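Local coordinates for protein ATP phosphoribosyltransferase (PDB 2VD3) that probably catalyses the first step of histidine biosynthesis, joining ATP to 5-phospho-alpha-D-ribose 1-diphosphate, and is captured here in its histidine-inhibited state, at residues T71-D74 against L75-R79; T120-P123 against G124-E127; T143-T146 against E147-P150; G165-L168 against R169-H172. All coordinates share one frame; numbering follows the deposited sequence.

Contact 1 (T71-D74 against L75-R79)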
loop_
_atom_site.group_PDB
_atom_site.type_symbol
_atom_site.label_atom_id
_atom_site.label_comp_id
_atom_site.label_asym_id
_atom_site.label_seq_id
_atom_site.Cartn_x
_atom_site.Cartn_y
_atom_site.Cartn_z
ATOM N N THR A 71 6.153 -17.959 18.158
ATOM C CA THR A 71 7.120 -17.562 17.132
ATOM C C THR A 71 7.834 -18.770 16.538
ATOM O O THR A 71 7.581 -19.907 16.944
ATOM C CB THR A 71 8.118 -16.454 17.630
ATOM O OG1 THR A 71 8.875 -15.958 16.518
ATOM C CG2 THR A 71 9.060 -16.962 18.703
ATOM N N GLY A 72 8.712 -18.518 15.572
ATOM C CA GLY A 72 9.378 -19.582 14.839
ATOM C C GLY A 72 10.576 -20.088 15.599
ATOM O O GLY A 72 11.262 -19.316 16.254
ATOM N N TYR A 73 10.819 -21.395 15.506
ATOM C CA TYR A 73 11.942 -22.053 16.174
ATOM C C TYR A 73 13.283 -21.496 15.705
ATOM O O TYR A 73 14.200 -21.334 16.504
ATOM C CB TYR A 73 11.873 -23.566 15.943
ATOM C CG TYR A 73 12.946 -24.366 16.648
ATOM C CD1 TYR A 73 13.017 -24.410 18.041
ATOM C CD2 TYR A 73 13.880 -25.097 15.921
ATOM C CE1 TYR A 73 13.998 -25.157 18.686
ATOM C CE2 TYR A 73 14.871 -25.842 16.558
ATOM C CZ TYR A 73 14.919 -25.869 17.937
ATOM O OH TYR A 73 15.904 -26.599 18.566
ATOM N N ASP A 74 13.394 -21.199 14.409
ATOM C CA ASP A 74 14.608 -20.594 13.870
ATOM C C ASP A 74 14.985 -19.308 14.605
ATOM O O ASP A 74 16.149 -19.089 14.938
ATOM C CB ASP A 74 14.485 -20.346 12.364
ATOM C CG ASP A 74 13.197 -19.613 11.971
ATOM O OD1 ASP A 74 12.942 -19.520 10.763
ATOM O OD2 ASP A 74 12.435 -19.137 12.836
ATOM N N LEU A 75 13.988 -18.475 14.870
ATOM C CA LEU A 75 14.203 -17.191 15.531
ATOM C C LEU A 75 14.603 -17.408 16.990
ATOM O O LEU A 75 15.551 -16.793 17.466
ATOM C CB LEU A 75 12.973 -16.269 15.376
ATOM C CG LEU A 75 12.538 -15.983 13.915
ATOM C CD1 LEU A 75 11.227 -15.212 13.826
ATOM C CD2 LEU A 75 13.623 -15.260 13.118
ATOM N N ILE A 76 13.911 -18.322 17.667
ATOM C CA ILE A 76 14.253 -18.726 19.035
ATOM C C ILE A 76 15.698 -19.220 19.102
ATOM O O ILE A 76 16.455 -18.817 19.981
ATOM C CB ILE A 76 13.295 -19.831 19.580
ATOM C CG1 ILE A 76 11.830 -19.372 19.507
ATOM C CG2 ILE A 76 13.676 -20.217 20.999
ATOM C CD1 ILE A 76 10.814 -20.439 19.849
ATOM N N VAL A 77 16.089 -20.075 18.165
ATOM C CA VAL A 77 17.448 -20.597 18.168
ATOM C C VAL A 77 18.479 -19.524 17.829
ATOM O O VAL A 77 19.513 -19.444 18.497
ATOM C CB VAL A 77 17.603 -21.836 17.262
ATOM C CG1 VAL A 77 19.076 -22.126 16.992
ATOM C CG2 VAL A 77 16.950 -23.041 17.924
ATOM N N GLU A 78 18.185 -18.697 16.819
ATOM C CA GLU A 78 19.113 -17.650 16.378
ATOM C C GLU A 78 19.471 -16.680 17.504
ATOM O O GLU A 78 20.643 -16.360 17.714
ATOM C CB GLU A 78 18.553 -16.889 15.171
ATOM C CG GLU A 78 19.481 -15.801 14.616
ATOM C CD GLU A 78 20.729 -16.352 13.920
ATOM O OE1 GLU A 78 20.754 -17.553 13.564
ATOM O OE2 GLU A 78 21.684 -15.571 13.720
ATOM N N ARG A 79 18.453 -16.226 18.227
ATOM C CA ARG A 79 18.655 -15.364 19.384
ATOM C C ARG A 79 19.296 -16.075 20.556
ATOM O O ARG A 79 19.883 -15.430 21.424
ATOM C CB ARG A 79 17.319 -14.807 19.854
ATOM C CG ARG A 79 16.733 -13.793 18.933
ATOM C CD ARG A 79 17.314 -12.437 19.213
ATOM N NE ARG A 79 16.339 -11.429 18.836
ATOM C CZ ARG A 79 16.295 -10.192 19.305
ATOM N NH1 ARG A 79 15.349 -9.368 18.863
ATOM N NH2 ARG A 79 17.182 -9.777 20.201
#
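T71 and G72, the last residues of strand 68-72, meet I76 and L75 of helix 73-79 at a strand-to-helix junction of the periplasmic-binding-protein-like fold, with G72 as N-cap. The strand side of this turn is the tight one. The methyl CG2 of T71 lies 3.8 Å from I76 CG1, the two side chains passing at a slant. T71 OG1 stands opposite L75 CD1 at 3.7 Å, the side chains nearly perpendicular, while its polar partner is the carbonyl of A54. I76 also runs past the N-cap carbonyl, with CG1 3.3 Å from G72 O. That same oxygen takes the first regular helical bond, from I76 N at 3.2 Å, with an N-H...O angle of 169°. D74 OD2 lies beside L75 N in a bond that is weak by its angle. T71, G72 and I76 are buried here, P58 and I187 covering I76; L75 is partly exposed.

The other flank is looser, since Y73 and V77 are both partly exposed. Y73 has CG anti to its backbone N (chi1 -177°), which places one ring face against V77 CG2; L180 and S182 of strand 173-188 also touch Y73. The backbone bond from V77 N to Y73 O (2.8 Å) holds the two residues a turn apart. E78, also partly exposed, sends its carboxylate to G124 and I125. The V77-Y73 contact is a CH-pi interaction: CG2 sits 3.7 Å from the ring centroid, 20° off the normal, and is shifted toward CZ, its closest ring atom at 3.5 Å.

Contact 2 (T120-P123 against G124-E127)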
loop_
_atom_site.group_PDB
_atom_site.type_symbol
_atom_site.label_atom_id
_atom_site.label_comp_id
_atom_site.label_asym_id
_atom_site.label_seq_id
_atom_site.Cartn_x
_atom_site.Cartn_y
_atom_site.Cartn_z
ATOM N N THR A 120 23.957 -15.288 4.649
ATOM C CA THR A 120 22.892 -15.802 5.479
ATOM C C THR A 120 22.078 -14.674 6.102
ATOM O O THR A 120 22.518 -13.528 6.155
ATOM C CB THR A 120 23.452 -16.720 6.591
ATOM O OG1 THR A 120 22.376 -17.403 7.252
ATOM C CG2 THR A 120 24.256 -15.919 7.612
ATOM N N GLU A 121 20.873 -15.004 6.546
ATOM C CA GLU A 121 20.133 -14.104 7.413
ATOM C C GLU A 121 20.239 -14.616 8.838
ATOM O O GLU A 121 19.791 -13.954 9.770
ATOM C CB GLU A 121 18.681 -13.978 6.968
ATOM C CG GLU A 121 18.540 -13.379 5.586
ATOM C CD GLU A 121 17.107 -13.082 5.233
ATOM O OE1 GLU A 121 16.637 -13.621 4.213
ATOM O OE2 GLU A 121 16.449 -12.324 5.977
ATOM N N PHE A 122 20.872 -15.783 8.992
ATOM C CA PHE A 122 20.984 -16.465 10.285
ATOM C C PHE A 122 22.437 -16.780 10.649
ATOM O O PHE A 122 22.819 -17.948 10.703
ATOM C CB PHE A 122 20.137 -17.747 10.286
ATOM C CG PHE A 122 18.673 -17.497 10.079
ATOM C CD1 PHE A 122 18.142 -17.416 8.790
ATOM C CD2 PHE A 122 17.828 -17.325 11.168
ATOM C CE1 PHE A 122 16.795 -17.162 8.592
ATOM C CE2 PHE A 122 16.476 -17.081 10.987
ATOM C CZ PHE A 122 15.956 -16.992 9.694
ATOM N N PRO A 123 23.243 -15.732 10.929
ATOM C CA PRO A 123 24.662 -15.931 11.218
ATOM C C PRO A 123 24.918 -16.788 12.454
ATOM O O PRO A 123 25.873 -17.557 12.465
ATOM C CB PRO A 123 25.186 -14.505 11.422
ATOM C CG PRO A 123 23.977 -13.706 11.778
ATOM C CD PRO A 123 22.866 -14.305 11.000
ATOM N N GLY A 124 24.069 -16.672 13.471
ATOM C CA GLY A 124 24.217 -17.472 14.689
ATOM C C GLY A 124 24.123 -18.963 14.426
ATOM O O GLY A 124 25.043 -19.723 14.731
ATOM N N ILE A 125 22.999 -19.374 13.853
ATOM C CA ILE A 125 22.780 -20.762 13.456
ATOM C C ILE A 125 23.863 -21.210 12.476
ATOM O O ILE A 125 24.364 -22.327 12.581
ATOM C CB ILE A 125 21.363 -20.955 12.836
ATOM C CG1 ILE A 125 20.283 -20.781 13.913
ATOM C CG2 ILE A 125 21.236 -22.311 12.124
ATOM C CD1 ILE A 125 18.868 -20.494 13.374
ATOM N N THR A 126 24.234 -20.334 11.543
ATOM C CA THR A 126 25.204 -20.692 10.515
ATOM C C THR A 126 26.629 -20.839 11.076
ATOM O O THR A 126 27.306 -21.817 10.753
ATOM C CB THR A 126 25.145 -19.757 9.257
ATOM O OG1 THR A 126 23.798 -19.687 8.760
ATOM C CG2 THR A 126 26.042 -20.287 8.138
ATOM N N GLU A 127 27.072 -19.893 11.911
ATOM C CA GLU A 127 28.374 -20.030 12.580
ATOM C C GLU A 127 28.396 -21.340 13.341
ATOM O O GLU A 127 29.339 -22.118 13.227
ATOM C CB GLU A 127 28.679 -18.871 13.541
ATOM C CG GLU A 127 28.899 -17.497 12.882
ATOM C CD GLU A 127 30.258 -17.326 12.187
ATOM O OE1 GLU A 127 31.053 -18.295 12.110
ATOM O OE2 GLU A 127 30.528 -16.195 11.714
#
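The side chains of T120 and T126 run antiparallel past one another, bringing their hydroxyls to 3.1 Å, OG1 to OG1. A hydrogen bond between them is possible but unsettled, because T120 OG1 also bonds to T159 OG1. On its own side T120 closes an ST turn: F122 N donates to T120 OG1 over 2.8 Å with an N-H...O angle of 157°.

The bonds that T126 makes to F122 are settled. Its OG1 is anti to the carbonyl carbon (chi1 -52°), which swings the hydroxyl back along the helix to F122 O, where it donates at 2.8 Å from 48° above the carbonyl plane. T126 N reaches the same oxygen at 2.9 Å. The carbonyl of the N-cap residue F122 is thus gripped by two donors from one residue, which fixes the first turn of the helix.

F122 and I125 instead extend in parallel, I125 CD1 approaching F122 CD2 obliquely at 4.0 Å. E127 CG lies 3.1 Å from P123 O, the acceptor of its backbone N.

L96 of strand 94-101 touches both F122 and I125, helix 73-79 covers them through L75 and V77 respectively, and V139 of strand 138-141 borders T120, P123 and E127 where strand 117-120 passes into helix 123-132.

Contact 3 (T143-T146 against E147-P150)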
loop_
_atom_site.group_PDB
_atom_site.type_symbol
_atom_site.label_atom_id
_atom_site.label_comp_id
_atom_site.label_asym_id
_atom_site.label_seq_id
_atom_site.Cartn_x
_atom_site.Cartn_y
_atom_site.Cartn_z
ATOM N N THR A 143 20.669 -8.543 4.712
ATOM C CA THR A 143 19.348 -8.109 5.135
ATOM C C THR A 143 18.267 -9.068 4.641
ATOM O O THR A 143 17.240 -9.253 5.299
ATOM C CB THR A 143 19.075 -6.680 4.606
ATOM O OG1 THR A 143 19.491 -5.716 5.586
ATOM C CG2 THR A 143 17.624 -6.492 4.297
ATOM N N GLY A 144 18.513 -9.668 3.476
ATOM C CA GLY A 144 17.561 -10.555 2.805
ATOM C C GLY A 144 18.099 -10.939 1.442
ATOM O O GLY A 144 19.258 -10.655 1.131
ATOM N N SER A 145 17.269 -11.598 0.635
ATOM C CA SER A 145 17.615 -11.921 -0.751
ATOM C C SER A 145 18.991 -12.583 -0.902
ATOM O O SER A 145 19.745 -12.274 -1.845
ATOM C CB SER A 145 17.518 -10.660 -1.636
ATOM O OG SER A 145 16.213 -10.082 -1.585
ATOM N N THR A 146 19.315 -13.495 0.021
ATOM C CA THR A 146 20.582 -14.239 -0.036
ATOM C C THR A 146 20.747 -14.948 -1.375
ATOM O O THR A 146 21.874 -15.197 -1.802
ATOM C CB THR A 146 20.744 -15.270 1.114
ATOM O OG1 THR A 146 19.685 -16.233 1.070
ATOM C CG2 THR A 146 20.770 -14.585 2.487
ATOM N N GLU A 147 19.620 -15.240 -2.035
ATOM C CA GLU A 147 19.591 -15.933 -3.334
ATOM C C GLU A 147 20.339 -15.192 -4.443
ATOM O O GLU A 147 20.714 -15.792 -5.454
ATOM C CB GLU A 147 18.152 -16.184 -3.814
ATOM C CG GLU A 147 17.100 -16.383 -2.723
ATOM C CD GLU A 147 16.478 -15.069 -2.261
ATOM O OE1 GLU A 147 16.395 -14.119 -3.072
ATOM O OE2 GLU A 147 16.073 -14.989 -1.083
ATOM N N ILE A 148 20.536 -13.892 -4.255
ATOM C CA ILE A 148 21.197 -13.039 -5.252
ATOM C C ILE A 148 22.711 -12.945 -5.010
ATOM O O ILE A 148 23.471 -12.609 -5.919
ATOM C CB ILE A 148 20.525 -11.628 -5.301
ATOM C CG1 ILE A 148 19.043 -11.764 -5.673
ATOM C CG2 ILE A 148 21.209 -10.711 -6.302
ATOM C CD1 ILE A 148 18.226 -10.520 -5.438
ATOM N N ALA A 149 23.141 -13.279 -3.793
ATOM C CA ALA A 149 24.540 -13.112 -3.363
ATOM C C ALA A 149 25.630 -13.780 -4.236
ATOM O O ALA A 149 26.680 -13.173 -4.447
ATOM C CB ALA A 149 24.705 -13.499 -1.898
ATOM N N PRO A 150 25.404 -15.022 -4.722
ATOM C CA PRO A 150 26.356 -15.601 -5.682
ATOM C C PRO A 150 26.387 -14.853 -7.011
ATOM O O PRO A 150 27.460 -14.644 -7.571
ATOM C CB PRO A 150 25.826 -17.023 -5.898
ATOM C CG PRO A 150 24.931 -17.285 -4.733
ATOM C CD PRO A 150 24.319 -15.969 -4.415
#
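E147 folds back over S145, and its path can be traced atom by atom. CB stands 3.8 Å from T146 C, and CG is 4.1 Å from it. With CG anti to the carbonyl carbon but rotated well off the usual staggered value (chi1 -30°), and the chain bent at chi2 (88°), the carboxylate comes round over the backbone that precedes it. CD is then 3.7 Å from S145 CA, and the two oxygens straddle this carbon: OE1 and OE2 both lie 3.4 Å from S145 CA.

Beneath the carboxylate the backbone makes two turns. S145 O and T146 O each accept from the amide three residues on, giving two overlapping type I-like turns, S145 to I148 and T146 to A149. I148 N donates to S145 O at 3.0 Å with an N-H...O angle of 168°, and A149 N donates to T146 O at the same length. Both donors stand well above the carbonyl planes, so the geometry is that of tight turns in the loop between strands 138-141 and 157-162.

On another side of S145, I148 brings CD1 to 3.9 Å from S145 CB. T146 OG1 is held by the carbonyl of T159. The E147 side chain comes about 4 Å from a bound magnesium ion and also touches D160 of strand 157-162. S145 OG makes a weak hydrogen bond to R36 of a third subunit.

Contact 4 (G165-L168 against R169-H172)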
loop_
_atom_site.group_PDB
_atom_site.type_symbol
_atom_site.label_atom_id
_atom_site.label_comp_id
_atom_site.label_asym_id
_atom_site.label_seq_id
_atom_site.Cartn_x
_atom_site.Cartn_y
_atom_site.Cartn_z
ATOM N N GLY A 165 11.826 -26.590 -2.612
ATOM C CA GLY A 165 13.097 -26.232 -3.246
ATOM C C GLY A 165 12.948 -25.336 -4.471
ATOM O O GLY A 165 13.933 -25.033 -5.146
ATOM N N THR A 166 11.720 -24.888 -4.734
ATOM C CA THR A 166 11.372 -24.154 -5.959
ATOM C C THR A 166 12.053 -22.781 -6.131
ATOM O O THR A 166 12.643 -22.509 -7.177
ATOM C CB THR A 166 9.837 -24.048 -6.136
ATOM O OG1 THR A 166 9.242 -23.470 -4.961
ATOM C CG2 THR A 166 9.233 -25.438 -6.397
ATOM N N THR A 167 11.982 -21.929 -5.114
ATOM C CA THR A 167 12.713 -20.651 -5.119
ATOM C C THR A 167 14.240 -20.850 -5.232
ATOM O O THR A 167 14.979 -19.938 -5.637
ATOM C CB THR A 167 12.330 -19.790 -3.885
ATOM O OG1 THR A 167 11.055 -19.182 -4.123
ATOM C CG2 THR A 167 13.358 -18.691 -3.598
ATOM N N LEU A 168 14.707 -22.046 -4.885
ATOM C CA LEU A 168 16.118 -22.365 -5.023
ATOM C C LEU A 168 16.454 -22.797 -6.449
ATOM O O LEU A 168 17.448 -22.327 -7.012
ATOM C CB LEU A 168 16.547 -23.419 -3.999
ATOM C CG LEU A 168 16.815 -22.906 -2.583
ATOM C CD1 LEU A 168 15.530 -22.519 -1.849
ATOM C CD2 LEU A 168 17.573 -23.960 -1.812
ATOM N N ARG A 169 15.626 -23.667 -7.035
ATOM C CA ARG A 169 15.837 -24.120 -8.417
ATOM C C ARG A 169 15.710 -22.952 -9.401
ATOM O O ARG A 169 16.391 -22.917 -10.420
ATOM C CB ARG A 169 14.869 -25.249 -8.824
ATOM C CG ARG A 169 14.543 -26.315 -7.768
ATOM C CD ARG A 169 15.736 -27.155 -7.313
ATOM N NE ARG A 169 15.446 -27.799 -6.026
ATOM C CZ ARG A 169 16.354 -28.293 -5.179
ATOM N NH1 ARG A 169 17.656 -28.237 -5.454
ATOM N NH2 ARG A 169 15.956 -28.849 -4.038
ATOM N N MET A 170 14.840 -22.001 -9.069
ATOM C CA MET A 170 14.576 -20.819 -9.892
ATOM C C MET A 170 15.806 -19.918 -10.000
ATOM O O MET A 170 16.070 -19.345 -11.055
ATOM C CB MET A 170 13.397 -20.039 -9.298
ATOM C CG MET A 170 12.549 -19.262 -10.297
ATOM S SD MET A 170 10.857 -19.008 -9.702
ATOM C CE MET A 170 11.139 -18.301 -8.070
ATOM N N ASN A 171 16.548 -19.798 -8.904
ATOM C CA ASN A 171 17.825 -19.086 -8.897
ATOM C C ASN A 171 18.993 -20.005 -9.230
ATOM O O ASN A 171 20.158 -19.650 -9.002
ATOM C CB ASN A 171 18.066 -18.417 -7.535
ATOM C CG ASN A 171 17.546 -16.998 -7.480
ATOM O OD1 ASN A 171 18.035 -16.109 -8.186
ATOM N ND2 ASN A 171 16.553 -16.773 -6.631
ATOM N N HIS A 172 18.672 -21.182 -9.768
ATOM C CA HIS A 172 19.669 -22.190 -10.131
ATOM C C HIS A 172 20.601 -22.516 -8.968
ATOM O O HIS A 172 21.823 -22.357 -9.057
ATOM C CB HIS A 172 20.446 -21.770 -11.385
ATOM C CG HIS A 172 19.658 -21.911 -12.648
ATOM N ND1 HIS A 172 19.943 -22.867 -13.599
ATOM C CD2 HIS A 172 18.575 -21.238 -13.103
ATOM C CE1 HIS A 172 19.080 -22.765 -14.594
ATOM N NE2 HIS A 172 18.238 -21.786 -14.316
#
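A chi1 of -39°, with CG beside the backbone N, and a bend at chi2 (-64°) bring R169 back over the carbonyl of G165. CG comes to 3.0 Å from G165 O and CD to 3.5 Å, so the aliphatic part of the arginine lies along this oxygen. NE is close too, but its angle is too poor for a bond; the guanidinium only approaches obliquely. G165 O accepts R169 N at 2.9 Å, and more weakly L168 N.

M170, on another side of the turn, bends only at chi3, which brings CE to 4.0 Å from T167 OG1, the side chains passing at a slant. Its backbone N bonds to T166 O at 2.9 Å, with an N-H...O angle of 151°. F151 of a fourth subunit packs on both R169 and M170, while L168 turns into the sheet against V97 and V175.

The short helix 166-170 ends in a Schellman motif. H172, with positive phi, is its C-prime residue: H172 N bonds to R169 O at 2.9 Å, and the amide after H172 returns to L168 O. At the other end, G165 as N-cap and the threonines after it follow strand 157-162 in the Ser/Thr-Gly-rich segment of the ATP phosphoribosyltransferase signature, a loop that in relatives probably receives a phosphate of 5-phosphoribose 1-diphosphate.

Contacts 1 and 2 open helices 73-79 and 123-132 and touch directly: E78 of contact 1 probably hydrogen-bonds the backbone amides of G124 and I125 in the first turn of the second helix. Contact 1 lies nearest the centre of the chain and relies on methyl and CH-pi packing beside its backbone bonds; contact 2 adds threonine hydroxyls. Contact 3 forms loop turns rather than a regular helix, meets contact 2 through E121 and T146, and carries an acidic side chain near magnesium. Contact 4, the surface contact, touches contact 3 where N171 meets E147, and its short helix is packed by neighbouring subunits, whereas no other chain touches contact 2.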